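Local coordinates for protein 5-formaminoimidazole-4-carboxamide-1-(beta)-D-ribofuranosyl 5'-monophosphate synthetase (Methanocaldococcus jannaschii, PDB 2R7M) that catalyses the folate-independent formylation of AICAR to FAICAR with formate and ATP, a late step of purine biosynthesis, at residues A[22-27]-A[90-95]; A[26-31]-A[313-318]; A[139-144]-A[198-203]; A[150-155]-A[166-171]. All blocks are in the same frame, centred on the assembly; numbering follows the deposited sequence.

Contact 1 (A[22-27]-A[90-95]); sequences ATLGSH and VPHGSF. With AMP (adenosine monophosphate), chain F.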
# COMPACT_ATOMS: atom_id res chain seq x y z
N ALA A 22 -0.56 -18.47 19.51
CA ALA A 22 -1.73 -18.54 20.37
C ALA A 22 -1.68 -17.49 21.48
O ALA A 22 -0.61 -17.02 21.86
CB ALA A 22 -1.87 -19.94 20.97
N THR A 23 -2.85 -17.13 22.00
CA THR A 23 -2.94 -16.27 23.17
C THR A 23 -4.35 -16.31 23.72
O THR A 23 -5.28 -16.82 23.09
CB THR A 23 -2.51 -14.80 22.88
OG1 THR A 23 -2.03 -14.19 24.08
CG2 THR A 23 -3.66 -13.98 22.32
N LEU A 24 -4.51 -15.76 24.92
CA LEU A 24 -5.82 -15.67 25.54
C LEU A 24 -6.57 -14.46 24.98
O LEU A 24 -6.00 -13.38 24.82
CB LEU A 24 -5.68 -15.58 27.07
CG LEU A 24 -6.94 -15.38 27.91
CD1 LEU A 24 -7.80 -16.62 27.84
CD2 LEU A 24 -6.57 -15.07 29.36
N GLY A 25 -7.85 -14.64 24.71
CA GLY A 25 -8.65 -13.57 24.14
C GLY A 25 -8.97 -12.49 25.16
O GLY A 25 -10.06 -12.47 25.73
N SER A 26 -8.01 -11.59 25.39
CA SER A 26 -8.18 -10.47 26.29
C SER A 26 -6.91 -9.64 26.33
O SER A 26 -5.90 -9.99 25.71
CB SER A 26 -8.51 -10.95 27.71
OG SER A 26 -8.66 -9.87 28.60
N HIS A 27 -6.95 -8.53 27.06
CA HIS A 27 -5.77 -7.70 27.32
C HIS A 27 -5.20 -6.96 26.11
O HIS A 27 -5.40 -5.75 25.97
CB HIS A 27 -4.68 -8.53 28.00
CG HIS A 27 -3.60 -7.71 28.63
ND1 HIS A 27 -2.38 -7.50 28.02
CD2 HIS A 27 -3.56 -7.03 29.81
CE1 HIS A 27 -1.63 -6.74 28.80
NE2 HIS A 27 -2.32 -6.44 29.89
N VAL A 90 1.78 -16.37 23.27
CA VAL A 90 2.27 -15.02 23.59
C VAL A 90 1.63 -14.56 24.90
O VAL A 90 0.40 -14.39 24.98
CB VAL A 90 2.04 -14.00 22.43
CG1 VAL A 90 2.34 -12.56 22.88
CG2 VAL A 90 2.92 -14.37 21.23
N PRO A 91 2.45 -14.40 25.95
CA PRO A 91 1.90 -14.08 27.26
C PRO A 91 1.52 -12.61 27.39
O PRO A 91 2.11 -11.73 26.73
CB PRO A 91 3.06 -14.41 28.20
CG PRO A 91 4.27 -14.15 27.41
CD PRO A 91 3.92 -14.52 25.98
N HIS A 92 0.53 -12.36 28.23
CA HIS A 92 0.13 -11.00 28.53
C HIS A 92 -0.55 -10.92 29.90
O HIS A 92 -0.85 -11.94 30.51
CB HIS A 92 -0.75 -10.44 27.41
CG HIS A 92 -2.01 -11.21 27.17
ND1 HIS A 92 -2.91 -11.50 28.17
CD2 HIS A 92 -2.55 -11.69 26.03
CE1 HIS A 92 -3.95 -12.14 27.66
NE2 HIS A 92 -3.75 -12.28 26.36
N GLY A 93 -0.78 -9.70 30.37
CA GLY A 93 -1.36 -9.47 31.69
C GLY A 93 -2.46 -10.42 32.11
O GLY A 93 -2.39 -11.02 33.18
N SER A 94 -3.49 -10.53 31.27
CA SER A 94 -4.67 -11.35 31.59
C SER A 94 -4.36 -12.84 31.63
O SER A 94 -4.94 -13.57 32.44
CB SER A 94 -5.78 -11.11 30.57
OG SER A 94 -6.54 -9.97 30.89
N PHE A 95 -3.48 -13.29 30.74
CA PHE A 95 -3.15 -14.70 30.64
C PHE A 95 -2.48 -15.17 31.92
O PHE A 95 -2.79 -16.24 32.45
CB PHE A 95 -2.24 -14.97 29.44
CG PHE A 95 -1.58 -16.31 29.49
CD1 PHE A 95 -2.29 -17.47 29.19
CD2 PHE A 95 -0.24 -16.43 29.84
CE1 PHE A 95 -1.69 -18.71 29.23
CE2 PHE A 95 0.37 -17.67 29.89
CZ PHE A 95 -0.36 -18.81 29.58
P AMP F . -7.80 -7.28 32.66
O1P AMP F . -8.26 -6.95 34.06
O2P AMP F . -7.89 -8.75 32.31
O3P AMP F . -8.36 -6.37 31.59
O5' AMP F . -6.22 -6.94 32.63
C5' AMP F . -5.30 -7.53 33.54
C4' AMP F . -4.32 -6.47 34.07
O4' AMP F . -3.53 -5.89 33.03
C3' AMP F . -5.02 -5.31 34.77
O3' AMP F . -5.03 -5.52 36.18
C2' AMP F . -4.21 -4.08 34.42
O2' AMP F . -3.26 -3.76 35.43
C1' AMP F . -3.45 -4.46 33.17
N9 AMP F . -4.10 -3.80 32.01
C8 AMP F . -5.12 -4.31 31.30
N7 AMP F . -5.48 -3.47 30.30
C5 AMP F . -4.67 -2.39 30.37
C6 AMP F . -4.53 -1.14 29.60
N6 AMP F . -5.35 -0.87 28.55
N1 AMP F . -3.57 -0.27 30.00
C2 AMP F . -2.76 -0.53 31.05
N3 AMP F . -2.85 -1.65 31.79
C4 AMP F . -3.77 -2.61 31.50

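Contact 2 (A[26-31]-A[313-318]); sequences SHTSLH and ARVDGG. With AMP (adenosine monophosphate), chain F.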
# COMPACT_ATOMS: atom_id res chain seq x y z
N SER A 26 -8.01 -11.59 25.39
CA SER A 26 -8.18 -10.47 26.29
C SER A 26 -6.91 -9.64 26.33
O SER A 26 -5.90 -9.99 25.71
CB SER A 26 -8.51 -10.95 27.71
OG SER A 26 -8.66 -9.87 28.60
N HIS A 27 -6.95 -8.53 27.06
CA HIS A 27 -5.77 -7.70 27.32
C HIS A 27 -5.20 -6.96 26.11
O HIS A 27 -5.40 -5.75 25.97
CB HIS A 27 -4.68 -8.53 28.00
CG HIS A 27 -3.60 -7.71 28.63
ND1 HIS A 27 -2.38 -7.50 28.02
CD2 HIS A 27 -3.56 -7.03 29.81
CE1 HIS A 27 -1.63 -6.74 28.80
NE2 HIS A 27 -2.32 -6.44 29.89
N THR A 28 -4.48 -7.67 25.25
CA THR A 28 -3.83 -7.09 24.08
C THR A 28 -3.90 -8.06 22.89
O THR A 28 -3.08 -7.99 21.98
CB THR A 28 -2.34 -6.82 24.35
OG1 THR A 28 -1.78 -7.93 25.07
CG2 THR A 28 -2.12 -5.53 25.15
N SER A 29 -4.86 -8.98 22.92
CA SER A 29 -4.85 -10.10 21.98
C SER A 29 -5.32 -9.73 20.58
O SER A 29 -4.99 -10.41 19.62
CB SER A 29 -5.68 -11.27 22.52
OG SER A 29 -7.06 -10.94 22.49
N LEU A 30 -6.09 -8.66 20.46
CA LEU A 30 -6.55 -8.19 19.16
C LEU A 30 -5.41 -7.87 18.18
O LEU A 30 -5.50 -8.22 17.01
CB LEU A 30 -7.47 -6.98 19.30
CG LEU A 30 -8.89 -7.24 19.78
CD1 LEU A 30 -9.66 -5.93 19.81
CD2 LEU A 30 -9.58 -8.25 18.87
N HIS A 31 -4.36 -7.21 18.66
CA HIS A 31 -3.21 -6.89 17.79
C HIS A 31 -2.12 -7.96 17.83
O HIS A 31 -1.34 -8.08 16.88
CB HIS A 31 -2.64 -5.48 18.05
CG HIS A 31 -2.01 -5.29 19.40
ND1 HIS A 31 -0.67 -5.53 19.63
CD2 HIS A 31 -2.53 -4.86 20.57
CE1 HIS A 31 -0.40 -5.27 20.90
NE2 HIS A 31 -1.51 -4.85 21.49
N ALA A 313 7.04 -6.74 32.18
CA ALA A 313 8.10 -7.57 31.62
C ALA A 313 7.58 -8.33 30.41
O ALA A 313 8.23 -9.24 29.89
CB ALA A 313 8.65 -8.53 32.68
N ARG A 314 6.37 -7.97 29.98
CA ARG A 314 5.80 -8.48 28.75
C ARG A 314 5.01 -7.35 28.08
O ARG A 314 5.21 -6.19 28.41
CB ARG A 314 4.93 -9.71 29.01
CG ARG A 314 4.21 -9.71 30.34
CD ARG A 314 3.24 -8.57 30.44
NE ARG A 314 2.60 -8.54 31.75
CZ ARG A 314 1.62 -7.71 32.08
NH1 ARG A 314 1.10 -7.75 33.30
NH2 ARG A 314 1.16 -6.83 31.20
N VAL A 315 4.13 -7.70 27.15
CA VAL A 315 3.37 -6.69 26.44
C VAL A 315 2.39 -6.01 27.40
O VAL A 315 1.76 -6.67 28.22
CB VAL A 315 2.66 -7.27 25.18
CG1 VAL A 315 1.58 -8.26 25.56
CG2 VAL A 315 2.13 -6.15 24.28
N ASP A 316 2.31 -4.68 27.31
CA ASP A 316 1.50 -3.83 28.19
C ASP A 316 0.23 -3.37 27.46
O ASP A 316 0.25 -3.12 26.25
CB ASP A 316 2.34 -2.63 28.65
CG ASP A 316 1.54 -1.61 29.46
OD1 ASP A 316 1.60 -1.66 30.71
OD2 ASP A 316 0.87 -0.74 28.86
N GLY A 317 -0.87 -3.24 28.20
CA GLY A 317 -2.17 -2.89 27.62
C GLY A 317 -2.19 -1.64 26.76
O GLY A 317 -3.04 -1.49 25.89
N GLY A 318 -1.25 -0.73 27.02
CA GLY A 318 -1.19 0.53 26.29
C GLY A 318 -0.84 0.41 24.81
O GLY A 318 -0.99 1.37 24.06
P AMP F . -7.80 -7.28 32.66
O1P AMP F . -8.26 -6.95 34.06
O2P AMP F . -7.89 -8.75 32.31
O3P AMP F . -8.36 -6.37 31.59
O5' AMP F . -6.22 -6.94 32.63
C5' AMP F . -5.30 -7.53 33.54
C4' AMP F . -4.32 -6.47 34.07
O4' AMP F . -3.53 -5.89 33.03
C3' AMP F . -5.02 -5.31 34.77
O3' AMP F . -5.03 -5.52 36.18
C2' AMP F . -4.21 -4.08 34.42
O2' AMP F . -3.26 -3.76 35.43
C1' AMP F . -3.45 -4.46 33.17
N9 AMP F . -4.10 -3.80 32.01
C8 AMP F . -5.12 -4.31 31.30
N7 AMP F . -5.48 -3.47 30.30
C5 AMP F . -4.67 -2.39 30.37
C6 AMP F . -4.53 -1.14 29.60
N6 AMP F . -5.35 -0.87 28.55
N1 AMP F . -3.57 -0.27 30.00
C2 AMP F . -2.76 -0.53 31.05
N3 AMP F . -2.85 -1.65 31.79
C4 AMP F . -3.77 -2.61 31.50

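Contact 3 (A[139-144]-A[198-203]); sequences VPKKYE and IEEYVV. With AMP (adenosine monophosphate), chain E.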
# COMPACT_ATOMS: atom_id res chain seq x y z
N VAL A 139 13.20 6.32 40.24
CA VAL A 139 11.94 5.79 40.77
C VAL A 139 11.42 6.74 41.85
O VAL A 139 12.17 7.58 42.37
CB VAL A 139 12.14 4.38 41.35
CG1 VAL A 139 12.46 3.38 40.25
CG2 VAL A 139 13.25 4.39 42.40
N PRO A 140 10.12 6.65 42.19
CA PRO A 140 9.62 7.45 43.31
C PRO A 140 10.34 7.12 44.62
O PRO A 140 10.72 5.97 44.85
CB PRO A 140 8.16 7.02 43.41
CG PRO A 140 7.82 6.49 42.06
CD PRO A 140 9.06 5.82 41.59
N LYS A 141 10.55 8.13 45.46
CA LYS A 141 11.14 7.91 46.78
C LYS A 141 10.20 7.04 47.62
O LYS A 141 8.99 7.24 47.61
CB LYS A 141 11.42 9.25 47.46
CG LYS A 141 12.21 9.16 48.75
CD LYS A 141 13.27 10.26 48.83
CE LYS A 141 12.88 11.51 48.03
NZ LYS A 141 11.76 12.30 48.63
N LYS A 142 10.75 6.04 48.31
CA LYS A 142 9.93 5.12 49.11
C LYS A 142 9.83 5.57 50.57
O LYS A 142 10.73 6.23 51.08
CB LYS A 142 10.48 3.70 49.04
CG LYS A 142 10.56 3.13 47.62
CD LYS A 142 9.22 3.21 46.90
CE LYS A 142 9.28 2.55 45.52
NZ LYS A 142 10.30 3.17 44.63
N TYR A 143 8.74 5.19 51.24
CA TYR A 143 8.52 5.53 52.65
C TYR A 143 8.19 4.31 53.50
O TYR A 143 7.20 3.61 53.25
CB TYR A 143 7.43 6.60 52.79
CG TYR A 143 7.83 7.92 52.18
CD1 TYR A 143 8.40 8.93 52.96
CD2 TYR A 143 7.67 8.16 50.82
CE1 TYR A 143 8.79 10.14 52.40
CE2 TYR A 143 8.05 9.36 50.25
CZ TYR A 143 8.61 10.34 51.04
OH TYR A 143 8.98 11.54 50.47
N GLU A 144 9.03 4.05 54.50
CA GLU A 144 8.87 2.86 55.33
C GLU A 144 7.56 2.87 56.11
O GLU A 144 6.88 1.84 56.20
CB GLU A 144 10.07 2.68 56.27
CG GLU A 144 11.43 2.87 55.60
CD GLU A 144 11.60 2.03 54.34
OE1 GLU A 144 11.99 2.61 53.29
OE2 GLU A 144 11.33 0.81 54.39
N ILE A 198 3.90 3.16 50.49
CA ILE A 198 3.86 4.61 50.45
C ILE A 198 5.03 5.10 49.63
O ILE A 198 6.16 4.71 49.88
CB ILE A 198 3.98 5.21 51.87
CG1 ILE A 198 2.89 4.65 52.79
CG2 ILE A 198 3.94 6.74 51.84
CD1 ILE A 198 3.19 4.83 54.27
N GLU A 199 4.76 5.95 48.64
CA GLU A 199 5.85 6.52 47.86
C GLU A 199 5.58 7.95 47.48
O GLU A 199 4.44 8.42 47.48
CB GLU A 199 6.15 5.67 46.61
CG GLU A 199 4.96 5.42 45.67
CD GLU A 199 5.36 4.73 44.37
OE1 GLU A 199 6.18 3.78 44.41
OE2 GLU A 199 4.85 5.12 43.30
N GLU A 200 6.66 8.65 47.16
CA GLU A 200 6.58 9.99 46.62
C GLU A 200 5.51 10.11 45.54
O GLU A 200 5.45 9.28 44.63
CB GLU A 200 7.95 10.35 46.04
CG GLU A 200 8.02 11.69 45.38
CD GLU A 200 9.36 11.94 44.75
OE1 GLU A 200 10.20 11.00 44.73
OE2 GLU A 200 9.59 13.07 44.29
N TYR A 201 4.67 11.14 45.63
CA TYR A 201 3.74 11.45 44.55
C TYR A 201 4.50 12.25 43.51
O TYR A 201 4.93 13.38 43.77
CB TYR A 201 2.53 12.24 45.07
CG TYR A 201 1.42 12.37 44.04
CD1 TYR A 201 0.35 11.49 44.03
CD2 TYR A 201 1.47 13.35 43.04
CE1 TYR A 201 -0.66 11.58 43.07
CE2 TYR A 201 0.47 13.44 42.07
CZ TYR A 201 -0.58 12.55 42.09
OH TYR A 201 -1.58 12.64 41.14
N VAL A 202 4.72 11.66 42.34
CA VAL A 202 5.40 12.37 41.26
C VAL A 202 4.38 13.18 40.46
O VAL A 202 3.39 12.63 39.96
CB VAL A 202 6.25 11.44 40.35
CG1 VAL A 202 6.91 12.23 39.23
CG2 VAL A 202 7.32 10.70 41.18
N VAL A 203 4.62 14.48 40.36
CA VAL A 203 3.74 15.39 39.64
C VAL A 203 4.31 15.66 38.25
O VAL A 203 5.36 16.30 38.10
CB VAL A 203 3.55 16.72 40.42
CG1 VAL A 203 2.55 17.63 39.71
CG2 VAL A 203 3.12 16.45 41.86
P AMP E . 0.02 1.57 39.61
O1P AMP E . 0.28 1.14 38.18
O2P AMP E . -1.09 0.84 40.31
O3P AMP E . 1.30 1.78 40.39
O5' AMP E . -0.55 3.07 39.53
C5' AMP E . -1.91 3.33 39.20
C4' AMP E . -1.94 4.79 38.78
O4' AMP E . -1.64 5.63 39.90
C3' AMP E . -0.86 5.09 37.76
O3' AMP E . -1.25 4.81 36.40
C2' AMP E . -0.59 6.56 37.99
O2' AMP E . -1.48 7.36 37.21
C1' AMP E . -0.87 6.75 39.49
N9 AMP E . 0.44 6.69 40.16
C8 AMP E . 1.12 5.56 40.45
N7 AMP E . 2.31 5.83 41.04
C5 AMP E . 2.40 7.17 41.15
C6 AMP E . 3.38 8.13 41.70
N6 AMP E . 4.54 7.69 42.25
N1 AMP E . 3.10 9.44 41.61
C2 AMP E . 1.95 9.89 41.05
N3 AMP E . 1.01 9.08 40.54
C4 AMP E . 1.17 7.74 40.55

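Contact 4 (A[150-155]-A[166-171]); sequences DGTVIV and YFIASS. With AMP (adenosine monophosphate), chain E.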
# COMPACT_ATOMS: atom_id res chain seq x y z
N ASP A 150 6.72 13.31 54.56
CA ASP A 150 7.17 14.70 54.66
C ASP A 150 6.83 15.50 53.40
O ASP A 150 7.38 16.57 53.16
CB ASP A 150 8.68 14.75 54.91
CG ASP A 150 9.48 14.14 53.77
OD1 ASP A 150 8.86 13.59 52.82
OD2 ASP A 150 10.72 14.19 53.81
N GLY A 151 5.93 14.96 52.59
CA GLY A 151 5.52 15.61 51.35
C GLY A 151 4.24 14.96 50.89
O GLY A 151 3.61 14.22 51.64
N THR A 152 3.84 15.23 49.65
CA THR A 152 2.70 14.53 49.09
C THR A 152 3.14 13.13 48.66
O THR A 152 4.17 12.96 48.00
CB THR A 152 2.04 15.31 47.93
OG1 THR A 152 1.70 16.63 48.38
CG2 THR A 152 0.76 14.62 47.47
N VAL A 153 2.38 12.14 49.08
CA VAL A 153 2.69 10.76 48.75
C VAL A 153 1.46 10.12 48.14
O VAL A 153 0.34 10.65 48.27
CB VAL A 153 3.10 9.92 50.00
CG1 VAL A 153 4.41 10.41 50.60
CG2 VAL A 153 2.00 9.90 51.03
N ILE A 154 1.65 8.99 47.47
CA ILE A 154 0.52 8.19 47.04
C ILE A 154 0.66 6.86 47.74
O ILE A 154 1.78 6.38 47.94
CB ILE A 154 0.48 8.01 45.49
CG1 ILE A 154 -0.78 7.25 45.06
CG2 ILE A 154 1.76 7.32 45.00
CD1 ILE A 154 -0.93 7.09 43.54
N VAL A 155 -0.45 6.27 48.14
CA VAL A 155 -0.38 5.03 48.92
C VAL A 155 -1.10 3.89 48.22
O VAL A 155 -2.30 3.98 47.97
CB VAL A 155 -0.93 5.21 50.36
CG1 VAL A 155 -0.63 3.97 51.18
CG2 VAL A 155 -0.34 6.44 51.01
N TYR A 166 -6.80 3.35 46.65
CA TYR A 166 -5.63 4.22 46.55
C TYR A 166 -5.98 5.54 47.21
O TYR A 166 -7.14 5.95 47.21
CB TYR A 166 -5.31 4.50 45.08
CG TYR A 166 -4.45 3.48 44.38
CD1 TYR A 166 -4.96 2.24 44.02
CD2 TYR A 166 -3.14 3.77 44.03
CE1 TYR A 166 -4.18 1.30 43.36
CE2 TYR A 166 -2.36 2.85 43.36
CZ TYR A 166 -2.87 1.62 43.03
OH TYR A 166 -2.08 0.70 42.37
N PHE A 167 -4.99 6.22 47.78
CA PHE A 167 -5.22 7.58 48.26
C PHE A 167 -3.96 8.44 48.32
O PHE A 167 -2.84 7.92 48.27
CB PHE A 167 -6.00 7.61 49.59
CG PHE A 167 -5.22 7.14 50.79
CD1 PHE A 167 -5.46 5.90 51.34
CD2 PHE A 167 -4.25 7.96 51.37
CE1 PHE A 167 -4.76 5.47 52.45
CE2 PHE A 167 -3.54 7.53 52.48
CZ PHE A 167 -3.79 6.29 53.02
N ILE A 168 -4.16 9.75 48.40
CA ILE A 168 -3.07 10.71 48.48
C ILE A 168 -3.03 11.30 49.89
O ILE A 168 -4.08 11.56 50.50
CB ILE A 168 -3.27 11.86 47.46
CG1 ILE A 168 -3.46 11.30 46.04
CG2 ILE A 168 -2.10 12.84 47.51
CD1 ILE A 168 -3.79 12.35 44.99
N ALA A 169 -1.83 11.50 50.42
CA ALA A 169 -1.67 12.12 51.72
C ALA A 169 -0.52 13.11 51.68
O ALA A 169 0.47 12.89 50.98
CB ALA A 169 -1.42 11.05 52.79
N SER A 170 -0.66 14.21 52.42
CA SER A 170 0.41 15.20 52.56
C SER A 170 0.98 15.29 54.00
O SER A 170 1.82 16.15 54.29
CB SER A 170 -0.04 16.58 52.08
OG SER A 170 0.14 16.73 50.68
N SER A 171 0.51 14.40 54.88
CA SER A 171 1.02 14.32 56.25
C SER A 171 0.68 12.96 56.86
O SER A 171 -0.18 12.24 56.36
CB SER A 171 0.42 15.42 57.12
OG SER A 171 -0.99 15.26 57.23
P AMP E . 0.02 1.57 39.61
O1P AMP E . 0.28 1.14 38.18
O2P AMP E . -1.09 0.84 40.31
O3P AMP E . 1.30 1.78 40.39
O5' AMP E . -0.55 3.07 39.53
C5' AMP E . -1.91 3.33 39.20
C4' AMP E . -1.94 4.79 38.78
O4' AMP E . -1.64 5.63 39.90
C3' AMP E . -0.86 5.09 37.76
O3' AMP E . -1.25 4.81 36.40
C2' AMP E . -0.59 6.56 37.99
O2' AMP E . -1.48 7.36 37.21
C1' AMP E . -0.87 6.75 39.49
N9 AMP E . 0.44 6.69 40.16
C8 AMP E . 1.12 5.56 40.45
N7 AMP E . 2.31 5.83 41.04
C5 AMP E . 2.40 7.17 41.15
C6 AMP E . 3.38 8.13 41.70
N6 AMP E . 4.54 7.69 42.25
N1 AMP E . 3.10 9.44 41.61
C2 AMP E . 1.95 9.89 41.05
N3 AMP E . 1.01 9.08 40.54
C4 AMP E . 1.17 7.74 40.55

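Contact 1 (A[22-27]-A[90-95])
Thr23 and His92 join the end of strand 20-24 to the turn that leads into helix 93-99, and they illustrate how a buried contact can provide for its own polar groups. The Thr23 hydroxyl donates to Val90 O in the carbonyl plane, with OG1 2.6 Å from O; a first torsion of -154° swings OG1 away from the residue's own amide. Ala22 O receives the amide of Val90 at 2.9 Å (N to O). His92 NE2 gives its hydrogen to Leu24 O, also 2.9 Å away, and the acceptor lies almost in the ring plane. Ser26 O is near the same nitrogen but sits over the ring face at a poor angle. On a ring face of His92 rests His27 CB, 3.7 Å from the ring centroid, while the two imidazoles slide past one another with little overlap, their planes 18° apart. An alanine in place of His92 would probably leave Leu24 O without its donor and strip His27 CB of the face it packs on. Gly93 CA covers a face of the His27 ring, 3.8 Å from its centroid. Ser26 OG and Ser94 OG share a hydrogen bond of 3.1 Å, though the position of Ser94 OG is less certain. His27 and Ser94 are AICAR-binding residues, and the AMP of chain F occupies this place, its O4' 3.4 Å from His27 NE2. Strand 20-24 lies between strands 43-47 and 87-89 of the parallel sheet, bonded through Thr23 to Val44 and Ile46, while Ile32 of helix 29-38 packs on Thr23 and His92.

Contact 2 (A[26-31]-A[313-318])
The ends of Thr28 and Val315 meet, Thr28 OG1 standing 3.4 Å from Val315 CG1, and show how rotamers can divide a side chain's branches among several partners. In Thr28 the first torsion of 42° sets OG1 between the backbone N and the carbonyl carbon, where it also shares a hydrogen bond of 3.0 Å with His27 ND1; either atom could be the donor. The methyl branch, beside the backbone N, turns instead to segment 313-318, with Thr28 CG2 3.6 Å from Gly317 CA. Val315 splits similarly: CG1, at a chi1 of 67°, faces Thr28, and CG2 approaches the edge of the His31 ring, whose ND1 bonds to Gly340 N. The bond with Thr28 helps fix the rotation of the His27 ring, which presents CE1 edge-on to Val315 O at 3.4 Å. That carbonyl also accepts a 3.0 Å bond from Arg314 NH2. Bent at chi2 and then extended, the arginine brings its guanidinium beside the imidazole with the planes 81° apart, while its NE forms a salt bridge with Glu122. The Asp316 side chain leaves the backbone away from segment 26-31: OD1 pairs with Arg228, and OD2 accepts from Gly318 N at 2.8 Å, closing an Asx turn. Gly317 CA lies 3.5 Å from C6 of the chain F AMP, where a beta carbon would collide with the adenine. The two loops, one Rossmann-like with the AICAR-binding residue His27, the other from the ATP-grasp part, form part of a nucleotide pocket at a domain junction, completed by Asn258 and by Arg264 and Ser266 of the second subunit.

Contact 3 (A[139-144]-A[198-203])
Pro140 runs alongside Glu199, with Pro140 CG 3.5 Å from Glu199 OE2, and together they border the amino group of the adenine in the ATP site. Here the AMP of chain E donates from N6 to Glu199 OE2 at 2.8 Å and, more weakly, to Glu200 O. Two residues on, Val202 N donates to the adenine N1 at 2.8 Å. Tyr201 lays a ring face against the adenine edge, with C2 over the centre of its ring. These groups are positioned by a second layer. Glu199 has a first torsion of 56° and an extended chain beyond, which carries its carboxylate past Pro140; OE2 also forms a salt bridge with Lys156. Alongside runs Lys142, whose CE comes 3.5 Å from Glu199 OE1, while its NZ donates to Pro140 O and stays beyond salt-bridge distance of the glutamate. Glu200 is gripped through backbone and side chain alike: Lys141 N donates to the anti lone pair of Glu200 OE1 at 3.0 Å, and Glu200 N returns a 2.8 Å bond to Lys141 O. Further out, Tyr143 crosses Ile198 at about a right angle, CB to CG2 3.6 Å, and turns its ring edge toward Glu200 N, while its hydroxyl bonds to Asp150. The chemistry is that of adenine recognition by a strand that has run into a linker, as in ATP-grasp enzymes: two acceptors meet the amino group and one donor meets N1, a pattern consistent with discrimination against guanine, while the bonds with Lys141 tie Glu200 to segment 139-144.

Contact 4 (A[150-155]-A[166-171])
Val153 and Ala169 form a hydrogen-bonded antiparallel pair, linked by Val153 N to Ala169 O at 2.8 Å and by a longer return bond from Ala169 N to Val153 O at 3.2 Å. The strand axes run 155° apart and approach to 4.8 Å. Farther along, Val155 N reaches Phe167 O at 2.9 Å, and the intervening Ile154 and Ile168 make the non-hydrogen-bonded pair. Alternation sends Val153, Val155, Phe167 and Ala169 to one side. There Val155 CB sits over a face of the Phe167 ring, 4.2 Å from its centroid, because the ring, its CG placed by a chi1 of 71° between backbone N and carbonyl carbon, leans alongside the valine; helix 172-183 packs on this side, Phe175 meeting Phe167 edge-to-face. Ile154 and Ile168 occupy the other side. Ile154 CD1 touches the edge of the Tyr166 ring and comes 3.7 Å from N9 of the chain E AMP, while Ile168 borders Tyr201. Toward the open end of the hairpin Thr152 OG1 donates to Ser170 OG at 2.8 Å, and its methyl is pressed tightly on Ile168, CG2 to CG2 3.4 Å. A glycine in place of Thr152 would probably leave Ser170 OG without this donor and open a gap beside the Ile168 methyl. Met247 of the third subunit packs on both Thr152 and Ser170. Strands 153-156 and 166-169 build the beta hairpin whose connection carries the glycine-rich ATP-binding residues, an arrangement known from the ATP-grasp fold; that loop typically closes over the phosphates and is largely unmodelled here.

In the fold
The four contacts fall into two pairs at two nucleotide sites. Contact 1 is wholly buried and contact 2 nearly so; they share Ser26 and His27, and flank the AMP of chain F near a second subunit; their centres lie about 7 Å apart. Contacts 3 and 4 lie farther from the chain centre, are only partly buried, and belong to one antiparallel sheet, where strands 197-200 and 153-156 are neighbours, beside the AMP of chain E and a third subunit. Chemistry follows place: histidines, hydroxyls and backbone carbonyls dominate the buried contacts 1 and 2, regular strand pairing with apolar side chains marks contact 4, and contact 3 adds exposed lysines, and glutamates of which Glu199 is buried at the adenine.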